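Local atomic coordinates of dihydropteroate synthase (Burkholderia cenocepacia, PDB entry 2Y5S), a protein that probably catalyses the condensation of para-aminobenzoate with 6-hydroxymethyl-7,8-dihydropterin diphosphate to form 7,8-dihydropteroate, a precursor of folate. Residues Leu7-Leu11 / Arg220-Ala225; Gly14-Leu18 / Arg94-Leu100; Ala187-Val192 / Ala217-Pro221. One frame throughout, in Å; residues are numbered along the deposited sequence. Where two conformers were deposited one is given.

Interaction 1. Residues Leu7-Leu11 / Arg220-Ala225; sequences LPAPL and RPDGRA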
loop_
_atom_site.group_PDB
_atom_site.type_symbol
_atom_site.label_atom_id
_atom_site.label_comp_id
_atom_site.label_asym_id
_atom_site.label_seq_id
_atom_site.Cartn_x
_atom_site.Cartn_y
_atom_site.Cartn_z
ATOM N N LEU B 7 19.138 -3.472 1.634
ATOM C CA LEU B 7 19.277 -3.226 3.065
ATOM C C LEU B 7 19.869 -1.826 3.303
ATOM O O LEU B 7 21.075 -1.627 3.107
ATOM C CB LEU B 7 20.145 -4.319 3.703
ATOM C CG LEU B 7 19.667 -4.909 5.037
ATOM C CD1 LEU B 7 19.697 -3.863 6.136
ATOM C CD2 LEU B 7 18.264 -5.546 4.898
ATOM N N PRO B 8 19.019 -0.849 3.719
ATOM C CA PRO B 8 19.534 0.497 4.011
ATOM C C PRO B 8 20.684 0.467 5.010
ATOM O O PRO B 8 20.693 -0.360 5.934
ATOM C CB PRO B 8 18.326 1.226 4.614
ATOM C CG PRO B 8 17.126 0.458 4.129
ATOM C CD PRO B 8 17.578 -0.959 4.014
ATOM N N ALA B 9 21.638 1.370 4.815
ATOM C CA ALA B 9 22.795 1.477 5.682
ATOM C C ALA B 9 22.358 1.898 7.091
ATOM O O ALA B 9 21.364 2.606 7.241
ATOM C CB ALA B 9 23.785 2.485 5.106
ATOM N N PRO B 10 23.098 1.469 8.121
ATOM C CA PRO B 10 22.718 1.794 9.491
ATOM C C PRO B 10 22.811 3.283 9.850
ATOM O O PRO B 10 23.546 4.052 9.212
ATOM C CB PRO B 10 23.707 0.982 10.337
ATOM C CG PRO B 10 24.897 0.823 9.464
ATOM C CD PRO B 10 24.342 0.679 8.071
ATOM N N LEU B 11 22.066 3.651 10.889
ATOM C CA LEU B 11 22.037 5.010 11.378
ATOM C C LEU B 11 22.394 5.077 12.869
ATOM O O LEU B 11 21.682 4.544 13.712
ATOM C CB LEU B 11 20.648 5.607 11.143
ATOM C CG LEU B 11 20.525 7.108 11.441
ATOM C CD1 LEU B 11 21.446 7.915 10.522
ATOM C CD2 LEU B 11 19.039 7.590 11.326
ATOM N N ARG B 220 27.787 7.273 1.098
ATOM C CA ARG B 220 28.726 7.448 2.203
ATOM C C ARG B 220 30.110 7.051 1.696
ATOM O O ARG B 220 30.216 6.540 0.585
ATOM C CB ARG B 220 28.331 6.576 3.390
ATOM C CG ARG B 220 27.021 6.975 4.031
ATOM C CD ARG B 220 26.666 6.025 5.142
ATOM N NE ARG B 220 25.721 6.618 6.084
ATOM C CZ ARG B 220 25.105 5.939 7.051
ATOM N NH1 ARG B 220 25.338 4.631 7.223
ATOM N NH2 ARG B 220 24.263 6.580 7.868
ATOM N N PRO B 221 31.171 7.309 2.481
ATOM C CA PRO B 221 32.537 6.906 2.060
ATOM C C PRO B 221 32.732 5.405 1.841
ATOM O O PRO B 221 33.502 5.003 0.963
ATOM C CB PRO B 221 33.413 7.399 3.209
ATOM C CG PRO B 221 32.681 8.601 3.728
ATOM C CD PRO B 221 31.213 8.264 3.607
ATOM N N ASP B 222 32.022 4.581 2.612
ATOM C CA ASP B 222 32.072 3.126 2.433
ATOM C C ASP B 222 31.322 2.639 1.187
ATOM O O ASP B 222 31.204 1.432 0.979
ATOM C CB ASP B 222 31.528 2.405 3.673
ATOM C CG ASP B 222 30.037 2.652 3.888
ATOM O OD1 ASP B 222 29.414 3.338 3.049
ATOM O OD2 ASP B 222 29.492 2.174 4.910
ATOM N N GLY B 223 30.801 3.558 0.374
ATOM C CA GLY B 223 30.087 3.198 -0.857
ATOM C C GLY B 223 28.598 2.936 -0.692
ATOM O O GLY B 223 27.864 2.869 -1.683
ATOM N N ARG B 224 28.136 2.768 0.545
ATOM C CA ARG B 224 26.717 2.592 0.789
ATOM C C ARG B 224 26.036 3.948 0.675
ATOM O O ARG B 224 26.562 4.970 1.137
ATOM C CB ARG B 224 26.439 2.035 2.193
ATOM C CG ARG B 224 26.664 0.527 2.397
ATOM C CD ARG B 224 25.428 -0.091 3.079
ATOM N NE ARG B 224 25.732 -0.965 4.218
ATOM C CZ ARG B 224 24.841 -1.777 4.797
ATOM N NH1 ARG B 224 23.590 -1.839 4.354
ATOM N NH2 ARG B 224 25.200 -2.531 5.833
ATOM N N ALA B 225 24.843 3.946 0.105
ATOM C CA ALA B 225 24.015 5.138 0.092
ATOM C C ALA B 225 23.639 5.539 1.528
ATOM O O ALA B 225 23.402 4.687 2.385
ATOM C CB ALA B 225 22.768 4.888 -0.749
HETATM O O HOH W 1 21.559 2.815 2.336
#

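Interaction 2. Residues Gly14-Leu18 / Arg94-Leu100; sequences GRFEL and RPLNVPL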
loop_
_atom_site.group_PDB
_atom_site.type_symbol
_atom_site.label_atom_id
_atom_site.label_comp_id
_atom_site.label_asym_id
_atom_site.label_seq_id
_atom_site.Cartn_x
_atom_site.Cartn_y
_atom_site.Cartn_z
ATOM N N GLY B 14 21.807 8.708 18.380
ATOM C CA GLY B 14 21.894 9.081 19.783
ATOM C C GLY B 14 22.092 7.860 20.657
ATOM O O GLY B 14 23.119 7.206 20.572
ATOM N N ARG B 15 21.102 7.547 21.489
ATOM C CA ARG B 15 21.199 6.385 22.381
ATOM C C ARG B 15 21.110 5.074 21.608
ATOM O O ARG B 15 21.418 4.034 22.151
ATOM C CB ARG B 15 20.070 6.384 23.421
ATOM C CG ARG B 15 20.159 7.439 24.493
ATOM C CD ARG B 15 18.877 7.442 25.318
ATOM N NE ARG B 15 17.732 7.980 24.564
ATOM C CZ ARG B 15 16.465 7.931 24.979
ATOM N NH1 ARG B 15 16.148 7.340 26.130
ATOM N NH2 ARG B 15 15.501 8.461 24.234
ATOM N N PHE B 16 20.667 5.130 20.351
ATOM C CA PHE B 16 20.314 3.940 19.600
ATOM C C PHE B 16 21.208 3.778 18.382
ATOM O O PHE B 16 21.688 4.762 17.828
ATOM C CB PHE B 16 18.845 4.037 19.166
ATOM C CG PHE B 16 17.914 4.309 20.296
ATOM C CD1 PHE B 16 17.421 3.260 21.068
ATOM C CD2 PHE B 16 17.572 5.616 20.636
ATOM C CE1 PHE B 16 16.590 3.496 22.145
ATOM C CE2 PHE B 16 16.722 5.867 21.707
ATOM C CZ PHE B 16 16.233 4.802 22.472
ATOM N N GLU B 17 21.472 2.526 18.033
ATOM C CA GLU B 17 22.104 2.161 16.780
ATOM C C GLU B 17 21.017 1.532 15.906
ATOM O O GLU B 17 20.649 0.371 16.078
ATOM C CB GLU B 17 23.258 1.180 17.027
ATOM C CG GLU B 17 24.362 1.718 17.953
ATOM C CD GLU B 17 25.458 0.696 18.237
ATOM O OE1 GLU B 17 25.196 -0.278 18.968
ATOM O OE2 GLU B 17 26.590 0.876 17.742
ATOM N N LEU B 18 20.463 2.311 14.991
ATOM C CA LEU B 18 19.389 1.786 14.149
ATOM C C LEU B 18 19.936 0.974 12.966
ATOM O O LEU B 18 20.832 1.432 12.246
ATOM C CB LEU B 18 18.507 2.931 13.653
ATOM C CG LEU B 18 17.850 3.771 14.746
ATOM C CD1 LEU B 18 17.066 4.889 14.066
ATOM C CD2 LEU B 18 16.955 2.936 15.686
ATOM N N ARG B 94 11.949 10.621 27.252
ATOM C CA ARG B 94 13.243 9.918 27.377
ATOM C C ARG B 94 13.186 8.567 28.073
ATOM O O ARG B 94 13.796 7.614 27.593
ATOM C CB ARG B 94 14.287 10.784 28.092
ATOM C CG ARG B 94 15.291 11.380 27.165
ATOM C CD ARG B 94 16.320 12.196 27.922
ATOM N NE ARG B 94 17.330 11.377 28.586
ATOM C CZ ARG B 94 18.322 10.733 27.971
ATOM N NH1 ARG B 94 18.448 10.778 26.645
ATOM N NH2 ARG B 94 19.189 10.030 28.697
ATOM N N PRO B 95 12.477 8.478 29.221
ATOM C CA PRO B 95 12.420 7.202 29.925
ATOM C C PRO B 95 11.827 6.049 29.096
ATOM O O PRO B 95 12.154 4.899 29.363
ATOM C CB PRO B 95 11.550 7.515 31.151
ATOM C CG PRO B 95 11.758 8.951 31.399
ATOM C CD PRO B 95 11.888 9.564 30.025
ATOM N N LEU B 96 11.011 6.351 28.078
ATOM C CA LEU B 96 10.383 5.306 27.270
ATOM C C LEU B 96 11.353 4.506 26.372
ATOM O O LEU B 96 10.966 3.490 25.806
ATOM C CB LEU B 96 9.240 5.887 26.420
ATOM C CG LEU B 96 8.050 6.488 27.182
ATOM C CD1 LEU B 96 7.015 7.042 26.217
ATOM C CD2 LEU B 96 7.418 5.469 28.131
ATOM N N ASN B 97 12.598 4.961 26.252
ATOM C CA ASN B 97 13.619 4.259 25.477
ATOM C C ASN B 97 13.166 3.990 24.040
ATOM O O ASN B 97 13.234 2.876 23.558
ATOM C CB ASN B 97 14.046 2.968 26.199
ATOM C CG ASN B 97 14.630 3.245 27.584
ATOM O OD1 ASN B 97 15.119 4.338 27.849
ATOM N ND2 ASN B 97 14.574 2.255 28.469
ATOM N N VAL B 98 12.695 5.050 23.384
ATOM C CA VAL B 98 12.335 5.028 21.970
ATOM C C VAL B 98 12.991 6.248 21.312
ATOM O O VAL B 98 13.023 7.329 21.883
ATOM C CB VAL B 98 10.792 5.025 21.757
ATOM C CG1 VAL B 98 10.144 6.233 22.399
ATOM C CG2 VAL B 98 10.445 4.957 20.287
ATOM N N PRO B 99 13.579 6.062 20.116
ATOM C CA PRO B 99 14.244 7.233 19.550
ATOM C C PRO B 99 13.352 8.484 19.482
ATOM O O PRO B 99 12.199 8.423 19.030
ATOM C CB PRO B 99 14.653 6.763 18.155
ATOM C CG PRO B 99 14.861 5.251 18.314
ATOM C CD PRO B 99 13.904 4.814 19.385
ATOM N N LEU B 100 13.905 9.597 19.970
ATOM C CA LEU B 100 13.249 10.887 19.965
ATOM C C LEU B 100 13.892 11.785 18.908
ATOM O O LEU B 100 15.041 12.205 19.050
ATOM C CB LEU B 100 13.339 11.548 21.350
ATOM C CG LEU B 100 12.735 10.761 22.523
ATOM C CD1 LEU B 100 12.783 11.559 23.832
ATOM C CD2 LEU B 100 11.304 10.313 22.219
HETATM O O HOH W 2 12.651 7.763 24.622
HETATM O O HOH W 3 17.455 6.306 28.456
#

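Interaction 3. Residues Ala187-Val192 / Ala217-Pro221; sequences AERICV and APARP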
loop_
_atom_site.group_PDB
_atom_site.type_symbol
_atom_site.label_atom_id
_atom_site.label_comp_id
_atom_site.label_asym_id
_atom_site.label_seq_id
_atom_site.Cartn_x
_atom_site.Cartn_y
_atom_site.Cartn_z
ATOM N N ALA B 187 29.858 9.915 9.218
ATOM C CA ALA B 187 28.889 9.594 8.162
ATOM C C ALA B 187 27.734 8.718 8.623
ATOM O O ALA B 187 26.620 8.837 8.102
ATOM C CB ALA B 187 29.592 8.915 6.992
ATOM N N GLU B 188 27.995 7.838 9.584
ATOM C CA GLU B 188 26.958 6.928 10.079
ATOM C C GLU B 188 25.834 7.606 10.899
ATOM O O GLU B 188 24.784 7.008 11.117
ATOM C CB GLU B 188 27.578 5.755 10.866
ATOM C CG GLU B 188 28.659 6.141 11.837
ATOM C CD GLU B 188 30.086 5.985 11.262
ATOM O OE1 GLU B 188 30.504 6.791 10.397
ATOM O OE2 GLU B 188 30.790 5.042 11.692
ATOM N N ARG B 189 26.040 8.852 11.329
ATOM C CA ARG B 189 25.008 9.619 12.047
ATOM C C ARG B 189 24.021 10.316 11.111
ATOM O O ARG B 189 23.055 10.929 11.570
ATOM C CB ARG B 189 25.668 10.693 12.919
ATOM C CG ARG B 189 26.509 10.170 14.100
ATOM C CD ARG B 189 27.286 11.308 14.746
ATOM N NE ARG B 189 26.362 12.338 15.211
ATOM C CZ ARG B 189 26.666 13.601 15.499
ATOM N NH1 ARG B 189 27.907 14.066 15.386
ATOM N NH2 ARG B 189 25.688 14.416 15.898
ATOM N N ILE B 190 24.266 10.236 9.805
ATOM C CA ILE B 190 23.541 11.036 8.825
ATOM C C ILE B 190 22.567 10.192 8.011
ATOM O O ILE B 190 22.917 9.140 7.468
ATOM C CB ILE B 190 24.520 11.767 7.855
ATOM C CG1 ILE B 190 25.481 12.680 8.647
ATOM C CG2 ILE B 190 23.737 12.614 6.820
ATOM C CD1 ILE B 190 26.732 13.145 7.872
ATOM N N CYS B 191 21.331 10.669 7.932
ATOM C CA CYS B 191 20.382 10.186 6.946
ATOM C C CYS B 191 19.911 11.369 6.130
ATOM O O CYS B 191 20.175 12.519 6.492
ATOM C CB CYS B 191 19.208 9.463 7.584
ATOM S SG CYS B 191 18.146 10.423 8.647
ATOM N N VAL B 192 19.279 11.085 4.997
ATOM C CA VAL B 192 18.835 12.133 4.085
ATOM C C VAL B 192 17.363 11.953 3.724
ATOM O O VAL B 192 16.800 10.845 3.817
ATOM C CB VAL B 192 19.655 12.125 2.797
ATOM C CG1 VAL B 192 21.149 12.319 3.102
ATOM C CG2 VAL B 192 19.403 10.823 2.004
ATOM N N ALA B 217 19.580 9.492 -2.927
ATOM C CA ALA B 217 20.537 9.389 -1.830
ATOM C C ALA B 217 21.968 9.326 -2.350
ATOM O O ALA B 217 22.305 8.441 -3.134
ATOM C CB ALA B 217 20.248 8.155 -0.990
ATOM N N PRO B 218 22.823 10.247 -1.896
ATOM C CA PRO B 218 24.229 10.119 -2.215
ATOM C C PRO B 218 24.880 8.978 -1.427
ATOM O O PRO B 218 24.245 8.377 -0.535
ATOM C CB PRO B 218 24.806 11.474 -1.795
ATOM C CG PRO B 218 23.908 11.966 -0.781
ATOM C CD PRO B 218 22.566 11.378 -1.000
ATOM N N ALA B 219 26.139 8.712 -1.755
ATOM C CA ALA B 219 26.926 7.629 -1.147
ATOM C C ALA B 219 27.745 8.101 0.055
ATOM O O ALA B 219 28.329 9.182 0.033
ATOM C CB ALA B 219 27.858 7.009 -2.204
ATOM N N ARG B 220 27.787 7.273 1.098
ATOM C CA ARG B 220 28.726 7.448 2.203
ATOM C C ARG B 220 30.110 7.051 1.696
ATOM O O ARG B 220 30.216 6.540 0.585
ATOM C CB ARG B 220 28.331 6.576 3.390
ATOM C CG ARG B 220 27.021 6.975 4.031
ATOM C CD ARG B 220 26.666 6.025 5.142
ATOM N NE ARG B 220 25.721 6.618 6.084
ATOM C CZ ARG B 220 25.105 5.939 7.051
ATOM N NH1 ARG B 220 25.338 4.631 7.223
ATOM N NH2 ARG B 220 24.263 6.580 7.868
ATOM N N PRO B 221 31.171 7.309 2.481
ATOM C CA PRO B 221 32.537 6.906 2.060
ATOM C C PRO B 221 32.732 5.405 1.841
ATOM O O PRO B 221 33.502 5.003 0.963
ATOM C CB PRO B 221 33.413 7.399 3.209
ATOM C CG PRO B 221 32.681 8.601 3.728
ATOM C CD PRO B 221 31.213 8.264 3.607
#

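Interaction 1. Residues Leu7-Leu11 / Arg220-Ala225
Two guanidinium groups, of R220 and R224, reach across to the N-terminal run L7-L11. The carbonyl of P10 meets the R220 group at its edge, in the guanidinium plane. CD1 of L11 also lies near that plane. CD of P10 sits over one face of the R224 group, 4.0 Å above the plane and toward the rim. CA of A9 lies over the same group. L7 O is at its edge, 2.8 Å from R224 NH1.

R220 grips P10 end-on. Its NH1 donates to P10 O at 2.7 Å and lies in the carbonyl plane, with an N-H...O angle of 149°. Its NH2 donates to the same oxygen at 3.0 Å, with a more bent angle of 138°. The chain of R220 is extended from CG to NE, which carries the group to P10. The bend at chi2 (-130°) lays R224 CD against A9 CB, 3.7 Å away. A second bend at chi3 turns the guanidinium toward L7 O. The A9 methyl also touches R220 NH1 and is wedged between the two arginines.

The loop makes a type I turn from R220 to G223, and R224 follows it. D222 OD1 accepts from R224 N at 2.9 Å, which makes an Asx turn. Water 1 accepts from A9 N and donates to A225 O.

R220 NH2 also donates to I190 O of strand 190-193. Two donors on one carbonyl would probably polarise the P10 peptide. The N-terminal segment is thus tied down by a buried arginine and backbone acceptors, with no carboxylate partner across the contact.

Interaction 2. Residues Gly14-Leu18 / Arg94-Leu100
P99 lies under one face of the F16 ring. P99 CD is 3.8 Å from the centroid of the ring and 9° off its normal, a CH-pi contact. The ring reaches P99 because F16 CG stands opposite the carbonyl carbon (chi1 -53°), beside the backbone N. R15 CB lies over the other face. L18 adds CD2 against P99 CG at 4.1 Å.

R15 reaches past the F16 ring. Its chain runs straight through chi2 and then folds at chi3 (-71°). The fold sets the guanidinium across the far end of the ring, and F16 CZ points at the centre of one of its faces, 3.9 Å above the plane. NH1 donates to R94 O at 2.8 Å. Water 3 joins R15 NH1 to N97 OD1, and water 2 accepts from R15 NH2 and V98 N.

The side chain of R94 also bends at chi3. Its NH1 comes over the other face of the R15 group, 3.6 Å from R15 NE. Each arginine has a further partner: R15 NH2 makes a salt bridge to D119, and R94 NH1 donates to G117 O. These partners probably ease the closeness of the two charges.

The N-terminal hairpin of strands 11-13 and 16-18 here packs on the loop between helix 79-93 and strand 100-103. That loop enters a barrel strand, so the hairpin covers the N-terminal end of the TIM barrel.

Interaction 3. Residues Ala187-Val192 / Ala217-Pro221
I190 O receives a hydrogen bond from R220 NH2 at 2.9 Å, with an N-H...O angle of 153°. The carbonyl lies at the edge of the guanidinium group, and the donor is tilted 26° from the carbonyl plane. Over one face of the group sits E188 CA, 3.5 Å above the plane and toward the rim. A187 O is 3.1 Å from R220 NE. The backbone of A187 and E188 thus covers one face of the guanidinium. NH1 of the same group is bound to P10 O.

Apolar contacts stand on either side of this bond along the chain. A187 CB rests on P221 CD at 3.8 Å. At the other end, V192 CG2 meets A217 CB at 4.1 Å and comes more loosely to P218 CD. A chi1 of -58° turns V192 CG2 toward A217 CB.

The two segments belong to consecutive parts of a TIM barrel. Strand 190-193 leads through helix 204-211 into the loop at A217-P221, which then runs to strand 229-230. This beta-alpha-beta crossover brings the loop back alongside 187-192, with A217 by V192 and R220 by A187.

The turn and strand are fixed in their own way. I190 N donates to A187 O, closing the 3-10 turn. R189 and C191 pair through the backbone with strand 142-146. R189 sets off away from 217-221, and its guanidinium donates to S141 O, V136 O and R137 O. V192 bonds to P227 through the backbone. Helix 165-182 packs against both segments, with L173 on V192 and A174 on P218.

Interactions 1 and 3 share R220 and P221, and their centres are about 6 Å apart. One guanidinium thus joins the N-terminal segment to strand 190-193. L11 connects them further: its CD1 packs 3.5 Å from E188 O. Interaction 2 is more distant, with its centre about 21 Å from that of interaction 1. The hairpin still links the two, with L18 N 2.8 Å from L11 O in a probable hydrogen bond. Interactions 2 and 3 do not touch; their nearest atoms are about 7 Å apart. None borders the bound 7,8-dihydropteroate closely. In interaction 3, the side chain of V192 is about 9 Å from the bound 7,8-dihydropteroate; L11 and L18 are farther.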